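Alginate biosynthesis protein AlgX (Pseudomonas aeruginosa, PDB 4KNC) takes part in O-acetylation of the exopolysaccharide alginate and protects the polymer from degradation as it crosses the periplasm. Local coordinates at residues Ile373-Met376 with Arg380-Leu383. Numbering follows the deposited sequence.
Sequences IWYM and REQL
Ile-373 and Glu-381 face each other as an antiparallel hydrogen-bonded pair, in which Ile-373 N donates a hydrogen bond to Glu-381 O at 2.9 Å and Glu-381 N donates one to Ile-373 O at the same distance. The first bond lies in the carbonyl plane of its acceptor, whereas in the second the donor is tilted 22° from it. A CA-H...O contact from Arg-380 to the same Ile-373 carbonyl gives that oxygen a further, weaker partner. One step along, Trp-374 and Arg-380 form the non-hydrogen-bonded pair, and their side chains run side by side in the same direction. Arg-380 CB sits over one face of the indole, a CH-pi contact 3.9 Å from the centroid of the six-membered ring of Trp-374, and CD of Arg-380 continues across its outer end, 3.8 Å from CH2 of Trp-374. The arginine chain turns about its CG-CD bond (chi3 -64°), and its guanidinium is inclined 36° to the indole plane.

The segments include the turn-proximal ends of the beta-hairpin strands 368-375 and 380-386, in the C-terminal carbohydrate-binding module. Strand 380-386 is an outermost strand of a four-stranded antiparallel sheet, while strand 412-418 flanks Trp-374 with backbone hydrogen bonds to Leu-413 and Ser-414.

The other face carries Ile-373 and Glu-381. CG1 of Ile-373 lies beside its backbone N, and from there CD1 passes 3.8 Å from Glu-381 O and comes within 4.4 Å of Leu-383 CB. A water joins Tyr-375 OH, 2.7 Å away, to Glu-381 OE1, to which it donates. The tyrosine hydroxyl also hydrogen-bonds Ser-352 OG, and Glu-381 OE2 forms a salt bridge with Arg-311, which would balance the charge of this buried carboxylate.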
loop_
_atom_site.group_PDB
_atom_site.type_symbol
_atom_site.label_atom_id
_atom_site.label_comp_id
_atom_site.label_asym_id
_atom_site.label_seq_id
_atom_site.Cartn_x
_atom_site.Cartn_y
_atom_site.Cartn_z
ATOM N N ILE A 373 -18.124 -19.336 -3.067
ATOM C CA ILE A 373 -19.234 -18.820 -3.845
ATOM C C ILE A 373 -19.714 -19.867 -4.842
ATOM O O ILE A 373 -18.981 -20.216 -5.770
ATOM C CB ILE A 373 -18.814 -17.566 -4.638
ATOM C CG1 ILE A 373 -18.454 -16.419 -3.688
ATOM C CG2 ILE A 373 -19.920 -17.156 -5.539
ATOM C CD1 ILE A 373 -16.971 -16.376 -3.259
ATOM N N TRP A 374 -20.937 -20.363 -4.645
ATOM C CA TRP A 374 -21.534 -21.367 -5.528
ATOM C C TRP A 374 -22.473 -20.728 -6.538
ATOM O O TRP A 374 -23.231 -19.793 -6.212
ATOM C CB TRP A 374 -22.333 -22.416 -4.738
ATOM C CG TRP A 374 -21.501 -23.370 -3.945
ATOM C CD1 TRP A 374 -21.145 -23.250 -2.634
ATOM C CD2 TRP A 374 -20.920 -24.596 -4.407
ATOM N NE1 TRP A 374 -20.373 -24.321 -2.252
ATOM C CE2 TRP A 374 -20.221 -25.162 -3.324
ATOM C CE3 TRP A 374 -20.918 -25.265 -5.633
ATOM C CZ2 TRP A 374 -19.526 -26.367 -3.430
ATOM C CZ3 TRP A 374 -20.231 -26.466 -5.733
ATOM C CH2 TRP A 374 -19.548 -27.002 -4.642
ATOM N N TYR A 375 -22.451 -21.277 -7.750
ATOM C CA TYR A 375 -23.331 -20.842 -8.818
ATOM C C TYR A 375 -24.339 -21.935 -9.178
ATOM O O TYR A 375 -24.166 -23.094 -8.811
ATOM C CB TYR A 375 -22.503 -20.426 -10.033
ATOM C CG TYR A 375 -21.535 -19.313 -9.712
ATOM C CD1 TYR A 375 -21.972 -17.999 -9.608
ATOM C CD2 TYR A 375 -20.190 -19.575 -9.488
ATOM C CE1 TYR A 375 -21.098 -16.974 -9.305
ATOM C CE2 TYR A 375 -19.306 -18.556 -9.183
ATOM C CZ TYR A 375 -19.768 -17.258 -9.095
ATOM O OH TYR A 375 -18.902 -16.236 -8.792
ATOM N N MET A 376 -25.384 -21.554 -9.900
ATOM C CA MET A 376 -26.475 -22.458 -10.269
ATOM C C MET A 376 -26.049 -23.621 -11.173
ATOM O O MET A 376 -26.854 -24.499 -11.475
ATOM C CB MET A 376 -27.611 -21.673 -10.931
ATOM C CG MET A 376 -28.227 -20.587 -10.054
ATOM S SD MET A 376 -29.625 -21.132 -9.055
ATOM C CE MET A 376 -30.071 -19.613 -8.214
ATOM N N ARG A 380 -17.818 -23.426 -8.427
ATOM C CA ARG A 380 -17.523 -22.776 -7.161
ATOM C C ARG A 380 -16.292 -21.882 -7.282
ATOM O O ARG A 380 -15.408 -22.137 -8.096
ATOM C CB ARG A 380 -17.272 -23.835 -6.096
ATOM C CG ARG A 380 -16.175 -24.817 -6.486
ATOM C CD ARG A 380 -15.962 -25.885 -5.435
ATOM N NE ARG A 380 -15.481 -25.327 -4.178
ATOM C CZ ARG A 380 -15.210 -26.052 -3.097
ATOM N NH1 ARG A 380 -15.377 -27.368 -3.118
ATOM N NH2 ARG A 380 -14.772 -25.459 -1.991
ATOM N N GLU A 381 -16.239 -20.831 -6.473
ATOM C CA GLU A 381 -15.025 -20.035 -6.360
ATOM C C GLU A 381 -14.603 -19.985 -4.905
ATOM O O GLU A 381 -15.424 -19.739 -4.030
ATOM C CB GLU A 381 -15.231 -18.609 -6.876
ATOM C CG GLU A 381 -13.914 -17.934 -7.223
ATOM C CD GLU A 381 -13.867 -16.450 -6.896
ATOM O OE1 GLU A 381 -14.906 -15.754 -6.968
ATOM O OE2 GLU A 381 -12.762 -15.981 -6.568
ATOM N N GLN A 382 -13.325 -20.220 -4.638
ATOM C CA GLN A 382 -12.822 -20.063 -3.286
ATOM C C GLN A 382 -11.958 -18.814 -3.163
ATOM O O GLN A 382 -10.816 -18.787 -3.616
ATOM C CB GLN A 382 -12.045 -21.300 -2.855
ATOM C CG GLN A 382 -12.908 -22.528 -2.734
ATOM C CD GLN A 382 -12.117 -23.747 -2.351
ATOM O OE1 GLN A 382 -12.155 -24.764 -3.042
ATOM N NE2 GLN A 382 -11.396 -23.660 -1.240
ATOM N N LEU A 383 -12.512 -17.783 -2.537
ATOM C CA LEU A 383 -11.807 -16.524 -2.378
ATOM C C LEU A 383 -11.367 -16.325 -0.937
ATOM O O LEU A 383 -12.193 -16.207 -0.045
ATOM C CB LEU A 383 -12.688 -15.351 -2.819
ATOM C CG LEU A 383 -12.095 -13.980 -2.482
ATOM C CD1 LEU A 383 -10.707 -13.837 -3.091
ATOM C CD2 LEU A 383 -13.013 -12.851 -2.935
HETATM O O HOH W 1 -17.457 -14.894 -6.996
#